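Local coordinates for ABC-type transport system, sugar-family extracellular solute-binding protein (Peptoclostridium difficile 630, PDB 6HNI), which binds tyrosine as the substrate-binding lipoprotein of a probable ABC-type uptake system and also has adhesive properties, at residues A[32-37]-A[216-221]; A[113-118]-A[169-174]; A[120-123]-A[127-130]; A[159-164]-A[196-201]. The protein carries 1 engineered substitution. All blocks are in the same frame, centred on the assembly; numbering follows the deposited sequence.

Contact 1. Residues A[32-37]-A[216-221]; sequences VEHPAL and TDNLVA. With TYR (tyrosine), chain B; EDO (1,2-ethanediol), chain E.
His34 and Asn218 meet through one nearly straight hydrogen bond: His34 NE2 donates to Asn218 OD1 over 2.8 Å, at 170° about the hydrogen. The oxygen lies in the imidazole plane, yet the ring and the amide are turned 46° against each other, so the donor comes in tilted from the carbonyl plane. The other end of the same amide is used as well, since Asn218 ND2 gives a 2.9 Å bond to the carboxylate O of the bound tyrosine. With one branch accepting and the other donating, the rotation of the amide is fixed. Thr216 OG1 receives the ligand's N, and Asp217 OD1 caps the short helix 218-221 by accepting from Val220 N at 2.8 Å.

Apolar contacts hold the imidazole from both faces. Ala221 CB sits over the middle of one face, 4.0 Å from the centroid in a CH-pi contact, while Leu37 CG lies against the opposite face, offset toward the rim. The ring reaches this slot because His34 CG stands between the backbone N and the carbonyl carbon (chi1 68°). His34 CE1 approaches the phenol ring obliquely, 3.5 Å from tyrosine CE1, and Ala36 CB touches that ring from 3.7 Å at CE2. One segment follows strand 24-30 and the other strand 211-214: this is the ligand cleft between the two closed lobes of a type 1 periplasmic-binding-protein fold.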
loop_
_atom_site.group_PDB
_atom_site.type_symbol
_atom_site.label_atom_id
_atom_site.label_comp_id
_atom_site.label_asym_id
_atom_site.label_seq_id
_atom_site.Cartn_x
_atom_site.Cartn_y
_atom_site.Cartn_z
ATOM N N VAL A 32 0.804 4.063 -9.815
ATOM C CA VAL A 32 2.142 4.627 -9.924
ATOM C C VAL A 32 3.157 3.511 -9.644
ATOM O O VAL A 32 2.821 2.559 -8.979
ATOM C CB VAL A 32 2.310 5.835 -8.939
ATOM C CG1 VAL A 32 2.272 5.366 -7.503
ATOM C CG2 VAL A 32 3.578 6.652 -9.255
ATOM N N GLU A 33 4.396 3.664 -10.078
ATOM C CA GLU A 33 5.511 2.852 -9.570
ATOM C C GLU A 33 5.946 3.319 -8.169
ATOM O O GLU A 33 6.579 4.405 -7.979
ATOM C CB GLU A 33 6.700 2.926 -10.510
ATOM C CG GLU A 33 6.463 2.379 -11.900
ATOM C CD GLU A 33 7.604 2.688 -12.851
ATOM O OE1 GLU A 33 8.644 3.178 -12.389
ATOM O OE2 GLU A 33 7.468 2.430 -14.064
ATOM N N HIS A 34 5.579 2.557 -7.164
ATOM C CA HIS A 34 6.254 2.571 -5.853
ATOM C C HIS A 34 6.412 1.086 -5.446
ATOM O O HIS A 34 5.697 0.239 -6.004
ATOM C CB HIS A 34 5.656 3.504 -4.780
ATOM C CG HIS A 34 4.296 3.164 -4.222
ATOM N ND1 HIS A 34 4.100 2.208 -3.246
ATOM C CD2 HIS A 34 3.099 3.796 -4.366
ATOM C CE1 HIS A 34 2.827 2.230 -2.874
ATOM N NE2 HIS A 34 2.202 3.208 -3.514
ATOM N N PRO A 35 7.357 0.754 -4.556
ATOM C CA PRO A 35 7.742 -0.661 -4.460
ATOM C C PRO A 35 6.636 -1.637 -4.183
ATOM O O PRO A 35 6.583 -2.735 -4.802
ATOM C CB PRO A 35 8.816 -0.678 -3.373
ATOM C CG PRO A 35 9.474 0.681 -3.527
ATOM C CD PRO A 35 8.342 1.609 -3.870
ATOM N N ALA A 36 5.734 -1.312 -3.323
ATOM C CA ALA A 36 4.668 -2.220 -2.954
ATOM C C ALA A 36 3.791 -2.474 -4.146
ATOM O O ALA A 36 3.347 -3.625 -4.386
ATOM C CB ALA A 36 3.825 -1.622 -1.803
ATOM N N LEU A 37 3.441 -1.437 -4.894
ATOM C CA LEU A 37 2.530 -1.649 -6.028
ATOM C C LEU A 37 3.198 -2.486 -7.096
ATOM O O LEU A 37 2.543 -3.398 -7.660
ATOM C CB LEU A 37 2.022 -0.334 -6.606
ATOM C CG LEU A 37 1.392 0.656 -5.596
ATOM C CD1 LEU A 37 0.677 1.745 -6.326
ATOM C CD2 LEU A 37 0.457 0.001 -4.587
ATOM N N THR A 216 0.106 3.454 4.733
ATOM C CA THR A 216 0.088 3.082 3.310
ATOM C C THR A 216 -0.700 4.083 2.456
ATOM O O THR A 216 -1.832 3.886 2.069
ATOM C CB THR A 216 -0.385 1.609 3.094
ATOM O OG1 THR A 216 -1.712 1.450 3.479
ATOM C CG2 THR A 216 0.563 0.673 3.825
ATOM N N ASP A 217 -0.068 5.281 2.357
ATOM C CA ASP A 217 -0.504 6.412 1.617
ATOM C C ASP A 217 0.338 6.534 0.337
ATOM O O ASP A 217 1.558 6.547 0.379
ATOM C CB ASP A 217 -0.222 7.670 2.501
ATOM C CG ASP A 217 -0.704 8.943 1.849
ATOM O OD1 ASP A 217 0.007 9.546 1.009
ATOM O OD2 ASP A 217 -1.826 9.348 2.199
ATOM N N ASN A 218 -0.358 6.501 -0.826
ATOM C CA ASN A 218 0.315 6.493 -2.086
ATOM C C ASN A 218 1.138 7.737 -2.382
ATOM O O ASN A 218 2.194 7.655 -2.928
ATOM C CB ASN A 218 -0.676 6.230 -3.231
ATOM C CG ASN A 218 -1.280 4.826 -3.183
ATOM O OD1 ASN A 218 -0.579 3.830 -3.486
ATOM N ND2 ASN A 218 -2.527 4.743 -2.795
ATOM N N LEU A 219 0.596 8.884 -1.951
ATOM C CA LEU A 219 1.299 10.170 -2.165
ATOM C C LEU A 219 2.614 10.221 -1.375
ATOM O O LEU A 219 3.673 10.493 -1.938
ATOM C CB LEU A 219 0.347 11.302 -1.832
ATOM C CG LEU A 219 0.922 12.677 -2.175
ATOM C CD1 LEU A 219 1.095 12.849 -3.665
ATOM C CD2 LEU A 219 0.002 13.748 -1.604
ATOM N N VAL A 220 2.546 9.884 -0.091
ATOM C CA VAL A 220 3.758 9.922 0.751
ATOM C C VAL A 220 4.755 8.817 0.374
ATOM O O VAL A 220 5.956 9.052 0.285
ATOM C CB VAL A 220 3.397 9.926 2.233
ATOM C CG1 VAL A 220 4.653 9.957 3.084
ATOM C CG2 VAL A 220 2.574 11.178 2.562
ATOM N N ALA A 221 4.241 7.613 0.080
ATOM C CA ALA A 221 5.126 6.528 -0.359
ATOM C C ALA A 221 5.885 6.889 -1.628
ATOM O O ALA A 221 7.000 6.428 -1.809
ATOM C CB ALA A 221 4.307 5.241 -0.549
HETATM N N TYR B . -2.818 0.840 0.818
HETATM C CA TYR B . -2.739 1.733 -0.352
HETATM C C TYR B . -4.116 1.868 -0.982
HETATM O O TYR B . -4.207 2.447 -2.058
HETATM C CB TYR B . -1.600 1.353 -1.319
HETATM C CG TYR B . -0.247 1.518 -0.711
HETATM C CD1 TYR B . 0.227 2.825 -0.394
HETATM C CD2 TYR B . 0.562 0.477 -0.365
HETATM C CE1 TYR B . 1.432 2.986 0.240
HETATM C CE2 TYR B . 1.777 0.624 0.269
HETATM C CZ TYR B . 2.225 1.927 0.590
HETATM O OH TYR B . 3.435 2.096 1.234
HETATM O OXT TYR B . -5.102 1.497 -0.380
HETATM C C1 EDO E . 6.213 6.666 -12.172
HETATM O O1 EDO E . 5.260 5.558 -12.164
HETATM C C2 EDO E . 5.581 8.032 -11.869
HETATM O O2 EDO E . 5.719 8.987 -12.922
#

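Contact 2. Residues A[113-118]-A[169-174]; sequences VSDPVA and SKVQVD. With TYR (tyrosine), chain B.
In the tyrosine pocket, where the two lobes meet, Ser114 from one lobe comes up against Gln172 on helix 167-183 of the other. Ser114 OG and Gln172 NE2 are 3.2 Å apart, but the angle is too poor for a bond; NE2 spends its hydrogens on Thr216 OG1 and Asn168 O. Ser114 instead serves the ligand from two places. Its backbone N donates to the tyrosine OXT over 3.1 Å, and its OG accepts from the tyrosine N over 2.9 Å, so one residue holds both the amino group and the carboxylate of the ligand.

Farther out, Asp115 and Ala118 both pack on Val171. Asp115 CG lies anti to the backbone N (chi1 -163°), and the side chains of Asp115 and Val171 cross at about a right angle, bringing Asp115 OD2 to 3.5 Å from Val171 CG1. The other carboxylate oxygen is turned inward: Asp115 OD1 accepts from Ala118 N at 2.9 Å, met from above the carboxylate plane, which makes an Asx motif that folds the loop back. That turn presents Ala118 CB to Val171 CG2 at 3.9 Å.

Between these two segments the contacts are van der Waals; the ligand-directed bonds are those of Ser114. Tyrosine N is received by Ser114 of one lobe and by Thr216 of the other, an arrangement consistent with the ligand itself holding the closed lobes together.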
loop_
_atom_site.group_PDB
_atom_site.type_symbol
_atom_site.label_atom_id
_atom_site.label_comp_id
_atom_site.label_asym_id
_atom_site.label_seq_id
_atom_site.Cartn_x
_atom_site.Cartn_y
_atom_site.Cartn_z
ATOM N N VAL A 113 -5.289 -2.526 -1.409
ATOM C CA VAL A 113 -6.409 -1.693 -0.978
ATOM C C VAL A 113 -6.573 -1.898 0.499
ATOM O O VAL A 113 -6.845 -2.966 0.992
ATOM C CB VAL A 113 -7.705 -2.038 -1.718
ATOM C CG1 VAL A 113 -8.928 -1.346 -1.128
ATOM C CG2 VAL A 113 -7.548 -1.738 -3.176
ATOM N N SER A 114 -6.418 -0.790 1.291
ATOM C CA SER A 114 -6.395 -0.934 2.719
ATOM C C SER A 114 -7.713 -1.340 3.313
ATOM O O SER A 114 -7.755 -2.142 4.245
ATOM C CB SER A 114 -5.954 0.401 3.404
ATOM O OG SER A 114 -4.690 0.806 2.997
ATOM N N ASP A 115 -8.784 -0.735 2.818
ATOM C CA ASP A 115 -10.142 -0.851 3.391
ATOM C C ASP A 115 -11.134 -0.831 2.242
ATOM O O ASP A 115 -11.649 0.178 1.811
ATOM C CB ASP A 115 -10.430 0.255 4.407
ATOM C CG ASP A 115 -11.649 -0.063 5.317
ATOM O OD1 ASP A 115 -12.688 -0.604 4.825
ATOM O OD2 ASP A 115 -11.573 0.310 6.516
ATOM N N PRO A 116 -11.400 -2.051 1.669
ATOM C CA PRO A 116 -12.299 -2.117 0.564
ATOM C C PRO A 116 -13.717 -1.675 0.820
ATOM O O PRO A 116 -14.357 -1.117 -0.056
ATOM C CB PRO A 116 -12.266 -3.629 0.200
ATOM C CG PRO A 116 -10.949 -4.085 0.671
ATOM C CD PRO A 116 -10.657 -3.299 1.893
ATOM N N VAL A 117 -14.206 -1.896 2.026
ATOM C CA VAL A 117 -15.549 -1.439 2.398
ATOM C C VAL A 117 -15.621 0.103 2.473
ATOM O O VAL A 117 -16.484 0.737 1.914
ATOM C CB VAL A 117 -15.997 -2.072 3.727
ATOM C CG1 VAL A 117 -17.302 -1.460 4.203
ATOM C CG2 VAL A 117 -16.139 -3.581 3.574
ATOM N N ALA A 118 -14.631 0.683 3.107
ATOM C CA ALA A 118 -14.636 2.159 3.218
ATOM C C ALA A 118 -14.463 2.858 1.878
ATOM O O ALA A 118 -14.925 3.989 1.668
ATOM C CB ALA A 118 -13.551 2.653 4.205
ATOM N N SER A 169 -5.879 6.239 3.616
ATOM C CA SER A 169 -5.078 6.964 4.602
ATOM C C SER A 169 -5.905 7.489 5.746
ATOM O O SER A 169 -5.468 7.387 6.907
ATOM C CB SER A 169 -4.285 8.058 3.919
ATOM O OG SER A 169 -3.418 7.472 2.980
ATOM N N LYS A 170 -7.097 7.986 5.449
ATOM C CA LYS A 170 -7.979 8.491 6.496
ATOM C C LYS A 170 -8.285 7.408 7.534
ATOM O O LYS A 170 -8.255 7.643 8.731
ATOM C CB LYS A 170 -9.280 9.040 5.895
ATOM C CG LYS A 170 -10.311 9.537 6.884
ATOM C CD LYS A 170 -11.729 9.580 6.311
ATOM C CE LYS A 170 -12.745 10.108 7.326
ATOM N NZ LYS A 170 -12.883 9.235 8.532
ATOM N N VAL A 171 -8.595 6.187 7.064
ATOM C CA VAL A 171 -8.883 5.103 7.962
ATOM C C VAL A 171 -7.672 4.791 8.851
ATOM O O VAL A 171 -7.829 4.565 10.057
ATOM C CB VAL A 171 -9.328 3.830 7.155
ATOM C CG1 VAL A 171 -9.414 2.635 8.061
ATOM C CG2 VAL A 171 -10.655 4.080 6.464
ATOM N N GLN A 172 -6.465 4.804 8.287
ATOM C CA GLN A 172 -5.280 4.507 9.047
ATOM C C GLN A 172 -4.952 5.634 10.078
ATOM O O GLN A 172 -4.530 5.311 11.191
ATOM C CB GLN A 172 -4.104 4.317 8.106
ATOM C CG GLN A 172 -4.239 2.997 7.281
ATOM C CD GLN A 172 -3.143 2.844 6.247
ATOM O OE1 GLN A 172 -1.992 2.573 6.564
ATOM N NE2 GLN A 172 -3.518 3.046 4.979
ATOM N N VAL A 173 -5.144 6.891 9.681
ATOM C CA VAL A 173 -4.956 8.014 10.637
ATOM C C VAL A 173 -5.937 7.849 11.790
ATOM O O VAL A 173 -5.554 8.076 12.959
ATOM C CB VAL A 173 -5.044 9.335 9.881
ATOM C CG1 VAL A 173 -5.059 10.521 10.888
ATOM C CG2 VAL A 173 -3.883 9.508 8.921
ATOM N N ASP A 174 -7.187 7.499 11.525
ATOM C CA ASP A 174 -8.161 7.293 12.629
ATOM C C ASP A 174 -7.678 6.191 13.577
ATOM O O ASP A 174 -7.817 6.313 14.803
ATOM C CB ASP A 174 -9.529 6.902 12.112
ATOM C CG ASP A 174 -10.257 8.023 11.493
ATOM O OD1 ASP A 174 -9.862 9.182 11.671
ATOM O OD2 ASP A 174 -11.261 7.747 10.806
HETATM N N TYR B . -2.818 0.840 0.818
HETATM C CA TYR B . -2.739 1.733 -0.352
HETATM C C TYR B . -4.116 1.868 -0.982
HETATM O O TYR B . -4.207 2.447 -2.058
HETATM C CB TYR B . -1.600 1.353 -1.319
HETATM C CG TYR B . -0.247 1.518 -0.711
HETATM C CD1 TYR B . 0.227 2.825 -0.394
HETATM C CD2 TYR B . 0.562 0.477 -0.365
HETATM C CE1 TYR B . 1.432 2.986 0.240
HETATM C CE2 TYR B . 1.777 0.624 0.269
HETATM C CZ TYR B . 2.225 1.927 0.590
HETATM O OH TYR B . 3.435 2.096 1.234
HETATM O OXT TYR B . -5.102 1.497 -0.380
#

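Contact 3. Residues A[120-123]-A[127-130]; sequences GLVK and KPGT
Two hydrogen bonds tie residues 120-123 to 127-130, each using a backbone carbonyl as acceptor. Lys123 N donates to Pro128 O over 2.8 Å, nearly straight at 171° and directed at a lone pair in the carbonyl plane. The second runs from a side chain: Thr130 OG1 donates to Leu121 O, also over 2.8 Å and in the carbonyl plane. The hydroxyl reaches it because OG1 stands between the backbone N and the carbonyl carbon of Thr130 (chi1 66°). Thr130 OG1 is used twice, as it is also hydrogen-bonded to Val132 N, so the threonine joins both segments to the start of the next strand.

Gly129 O takes a hydrogen bond from a water at 2.8 Å, and the same water accepts from Lys123 NZ at 3.0 Å, closing a bridge between the two segments. The backbone of Gly129 also bonds that of Ser279. The aliphatic part of Lys123 runs extended across the turn, bringing its CE to 3.5 Å from Gly129 O. Lys127 sends its ammonium away from this contact, into a salt bridge with Asp280, while Lys127 N pairs with Thr124 OG1 inside the turn.

Apolar support comes from Val122 and Pro128, which lie side by side and point the same way, with Val122 CG1 3.8 Å from Pro128 CB. Leu121 packs against Ala96 and Phe100 of helix 93-102. Together these bonds make an irregular chain reversal within the long loop that leads from strand 108-113 to strand 132-136, the edge strand of the five-stranded parallel sheet.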
loop_
_atom_site.group_PDB
_atom_site.type_symbol
_atom_site.label_atom_id
_atom_site.label_comp_id
_atom_site.label_asym_id
_atom_site.label_seq_id
_atom_site.Cartn_x
_atom_site.Cartn_y
_atom_site.Cartn_z
ATOM N N GLY A 120 -15.870 1.799 -0.752
ATOM C CA GLY A 120 -17.119 1.615 -1.501
ATOM C C GLY A 120 -17.101 0.476 -2.520
ATOM O O GLY A 120 -17.978 0.423 -3.352
ATOM N N LEU A 121 -16.094 -0.381 -2.441
ATOM C CA LEU A 121 -15.897 -1.444 -3.491
ATOM C C LEU A 121 -16.678 -2.704 -3.240
ATOM O O LEU A 121 -16.969 -3.413 -4.221
ATOM C CB LEU A 121 -14.437 -1.755 -3.530
ATOM C CG LEU A 121 -13.485 -0.588 -3.947
ATOM C CD1 LEU A 121 -12.040 -0.924 -3.701
ATOM C CD2 LEU A 121 -13.704 -0.168 -5.396
ATOM N N VAL A 122 -16.876 -3.077 -1.992
ATOM C CA VAL A 122 -17.525 -4.330 -1.601
ATOM C C VAL A 122 -18.475 -4.013 -0.477
ATOM O O VAL A 122 -18.224 -3.041 0.303
ATOM C CB VAL A 122 -16.496 -5.381 -1.175
ATOM C CG1 VAL A 122 -15.482 -5.637 -2.287
ATOM C CG2 VAL A 122 -15.766 -5.061 0.109
ATOM N N LYS A 123 -19.531 -4.790 -0.348
ATOM C CA LYS A 123 -20.469 -4.608 0.768
ATOM C C LYS A 123 -19.929 -5.139 2.084
ATOM O O LYS A 123 -20.026 -4.450 3.097
ATOM C CB LYS A 123 -21.792 -5.244 0.472
ATOM C CG LYS A 123 -22.513 -4.545 -0.673
ATOM C CD LYS A 123 -23.802 -5.281 -1.041
ATOM C CE LYS A 123 -24.310 -4.767 -2.373
ATOM N NZ LYS A 123 -25.685 -5.254 -2.644
ATOM N N LYS A 127 -18.456 -11.382 1.698
ATOM C CA LYS A 127 -19.376 -11.512 0.557
ATOM C C LYS A 127 -19.475 -10.155 -0.124
ATOM O O LYS A 127 -20.291 -9.309 0.265
ATOM C CB LYS A 127 -20.759 -11.982 0.997
ATOM C CG LYS A 127 -21.654 -12.334 -0.182
ATOM C CD LYS A 127 -22.996 -12.904 0.285
ATOM C CE LYS A 127 -22.994 -14.415 0.360
ATOM N NZ LYS A 127 -23.238 -15.007 -0.987
ATOM N N PRO A 128 -18.620 -9.930 -1.115
ATOM C CA PRO A 128 -18.579 -8.602 -1.714
ATOM C C PRO A 128 -19.874 -8.094 -2.244
ATOM O O PRO A 128 -20.215 -6.917 -2.065
ATOM C CB PRO A 128 -17.554 -8.730 -2.807
ATOM C CG PRO A 128 -16.618 -9.726 -2.287
ATOM C CD PRO A 128 -17.446 -10.722 -1.508
ATOM N N GLY A 129 -20.633 -8.947 -2.941
ATOM C CA GLY A 129 -21.928 -8.526 -3.410
ATOM C C GLY A 129 -21.905 -7.503 -4.535
ATOM O O GLY A 129 -22.920 -6.856 -4.801
ATOM N N THR A 130 -20.733 -7.372 -5.166
ATOM C CA THR A 130 -20.449 -6.451 -6.266
ATOM C C THR A 130 -19.573 -7.230 -7.266
ATOM O O THR A 130 -19.281 -8.423 -7.052
ATOM C CB THR A 130 -19.668 -5.176 -5.791
ATOM O OG1 THR A 130 -18.371 -5.569 -5.348
ATOM C CG2 THR A 130 -20.412 -4.458 -4.663
HETATM O O HOH W 1 -25.209 -8.038 -3.658
#

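Contact 4. Residues A[159-164]-A[196-201]; sequences GVMYNT and NEVNQG
The one aromatic ring in these segments, that of Tyr162, stands across the strand from Met161, the residue that meets Val198 and Gly201. At its edge, in the ring plane, lies Val160 O, and Ser169 and Val173 of helix 167-183 pack against it, while its hydroxyl is hydrogen-bonded to Glu189. The contact is part of a Rossmann-like, doubly wound parallel sheet: strand 157-163 carries helix 167-183 on one face, by way of Val160 and Tyr162, and helix 198-205 on the other, by way of Met161.

Met161 does the work on that second face. Its first two torsions, both near 180° (chi1 -177°, chi2 165°), carry the sulfur out to the helix, and a bend at chi3 (67°) turns the terminal methyl toward Val198. The two side chains cross at about a right angle. A beta-carbon on Gly201 would be directed at the strand; without one, the sulfur sits directly against the helix backbone. Ile226 and Val227 of helix 224-233 and Ile192 of the neighbouring strand also pack on Val198, and Val227 touches Met161.

Every contact between the two segments is van der Waals. Met161 SD rests 3.8 Å from both Gly201 CA and Gly201 C, and the terminal methyl, Met161 CE, reaches Val198 CG1 at 4.0 Å.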
loop_
_atom_site.group_PDB
_atom_site.type_symbol
_atom_site.label_atom_id
_atom_site.label_comp_id
_atom_site.label_asym_id
_atom_site.label_seq_id
_atom_site.Cartn_x
_atom_site.Cartn_y
_atom_site.Cartn_z
ATOM N N GLY A 159 4.142 12.001 14.645
ATOM C CA GLY A 159 3.638 12.727 13.499
ATOM C C GLY A 159 3.100 11.783 12.415
ATOM O O GLY A 159 3.601 10.657 12.275
ATOM N N VAL A 160 2.173 12.302 11.656
ATOM C CA VAL A 160 1.675 11.567 10.454
ATOM C C VAL A 160 1.350 12.588 9.372
ATOM O O VAL A 160 0.515 13.484 9.563
ATOM C CB VAL A 160 0.480 10.677 10.818
ATOM C CG1 VAL A 160 -0.736 11.400 11.310
ATOM C CG2 VAL A 160 0.107 9.853 9.596
ATOM N N MET A 161 2.009 12.450 8.228
ATOM C CA MET A 161 1.674 13.183 7.012
ATOM C C MET A 161 0.963 12.225 6.057
ATOM O O MET A 161 1.408 11.076 5.882
ATOM C CB MET A 161 2.940 13.808 6.384
ATOM C CG MET A 161 2.662 14.638 5.168
ATOM S SD MET A 161 4.034 15.702 4.677
ATOM C CE MET A 161 5.208 14.463 4.191
ATOM N N TYR A 162 -0.107 12.709 5.446
ATOM C CA TYR A 162 -0.917 11.824 4.570
ATOM C C TYR A 162 -1.720 12.674 3.611
ATOM O O TYR A 162 -1.927 13.893 3.822
ATOM C CB TYR A 162 -1.817 11.000 5.429
ATOM C CG TYR A 162 -2.888 11.732 6.156
ATOM C CD1 TYR A 162 -2.588 12.500 7.299
ATOM C CD2 TYR A 162 -4.187 11.741 5.692
ATOM C CE1 TYR A 162 -3.580 13.185 7.962
ATOM C CE2 TYR A 162 -5.183 12.429 6.358
ATOM C CZ TYR A 162 -4.874 13.147 7.508
ATOM O OH TYR A 162 -5.885 13.801 8.156
ATOM N N ASN A 163 -2.235 12.052 2.576
ATOM C CA ASN A 163 -3.101 12.637 1.551
ATOM C C ASN A 163 -4.536 12.630 2.041
ATOM O O ASN A 163 -5.136 11.564 2.164
ATOM C CB ASN A 163 -2.969 11.799 0.255
ATOM C CG ASN A 163 -3.675 12.411 -0.939
ATOM O OD1 ASN A 163 -4.411 13.403 -0.809
ATOM N ND2 ASN A 163 -3.494 11.780 -2.108
ATOM N N THR A 164 -5.133 13.804 2.245
ATOM C CA THR A 164 -6.495 13.875 2.734
ATOM C C THR A 164 -7.517 13.361 1.722
ATOM O O THR A 164 -8.651 13.112 2.084
ATOM C CB THR A 164 -6.855 15.302 3.174
ATOM O OG1 THR A 164 -6.694 16.185 2.070
ATOM C CG2 THR A 164 -5.951 15.748 4.303
ATOM N N ASN A 196 3.789 18.675 -4.215
ATOM C CA ASN A 196 4.468 19.953 -3.952
ATOM C C ASN A 196 4.413 20.351 -2.495
ATOM O O ASN A 196 5.238 21.166 -2.091
ATOM C CB ASN A 196 3.889 21.037 -4.848
ATOM C CG ASN A 196 4.432 20.976 -6.264
ATOM O OD1 ASN A 196 5.504 20.413 -6.520
ATOM N ND2 ASN A 196 3.704 21.605 -7.198
ATOM N N GLU A 197 3.473 19.840 -1.715
ATOM C CA GLU A 197 3.344 20.135 -0.285
ATOM C C GLU A 197 4.202 19.304 0.612
ATOM O O GLU A 197 4.239 19.558 1.788
ATOM C CB GLU A 197 1.895 20.003 0.176
ATOM C CG GLU A 197 0.910 20.982 -0.409
ATOM C CD GLU A 197 -0.527 20.611 -0.114
ATOM O OE1 GLU A 197 -1.198 21.242 0.711
ATOM O OE2 GLU A 197 -1.023 19.686 -0.715
ATOM N N VAL A 198 4.890 18.282 0.101
ATOM C CA VAL A 198 5.654 17.384 0.947
ATOM C C VAL A 198 6.775 18.119 1.710
ATOM O O VAL A 198 6.938 17.895 2.921
ATOM C CB VAL A 198 6.208 16.199 0.123
ATOM C CG1 VAL A 198 7.246 15.387 0.885
ATOM C CG2 VAL A 198 5.038 15.303 -0.303
ATOM N N ASN A 199 7.538 18.972 1.014
ATOM C CA ASN A 199 8.704 19.619 1.636
ATOM C C ASN A 199 8.291 20.392 2.875
ATOM O O ASN A 199 8.805 20.146 3.997
ATOM C CB ASN A 199 9.380 20.523 0.634
ATOM C CG ASN A 199 10.704 21.095 1.146
ATOM O OD1 ASN A 199 10.748 21.671 2.242
ATOM N ND2 ASN A 199 11.791 20.904 0.388
ATOM N N GLN A 200 7.322 21.279 2.712
ATOM C CA GLN A 200 6.930 22.123 3.855
ATOM C C GLN A 200 6.190 21.287 4.924
ATOM O O GLN A 200 6.260 21.572 6.116
ATOM C CB GLN A 200 6.064 23.250 3.351
ATOM C CG GLN A 200 5.803 24.318 4.385
ATOM C CD GLN A 200 4.672 23.959 5.300
ATOM O OE1 GLN A 200 3.794 23.157 4.937
ATOM N NE2 GLN A 200 4.659 24.584 6.504
ATOM N N GLY A 201 5.512 20.217 4.491
ATOM C CA GLY A 201 4.820 19.375 5.427
ATOM C C GLY A 201 5.733 18.660 6.389
ATOM O O GLY A 201 5.533 18.727 7.600
#

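Overall arrangement
Following the chain from the N terminus, contact 1 opens just after the first strand, 24-30, and closes only at 216-221, so its loop encloses the other three. Contact 2 starts at the end of strand 108-113 and closes on helix 167-183; contact 3, a local reversal, sits within it. Contact 4 opens on strand 157-163 before contact 2 has closed, so these two cross. Contacts 1 and 2 span the two lobes and both touch tyrosine, whereas contact 3 belongs to the first lobe and contact 4 to the second. Asp217 joins three of them through hydrogen bonds to Ser169 and Asn163, and Pro116 O links contact 2 to contact 3 at Leu121 N.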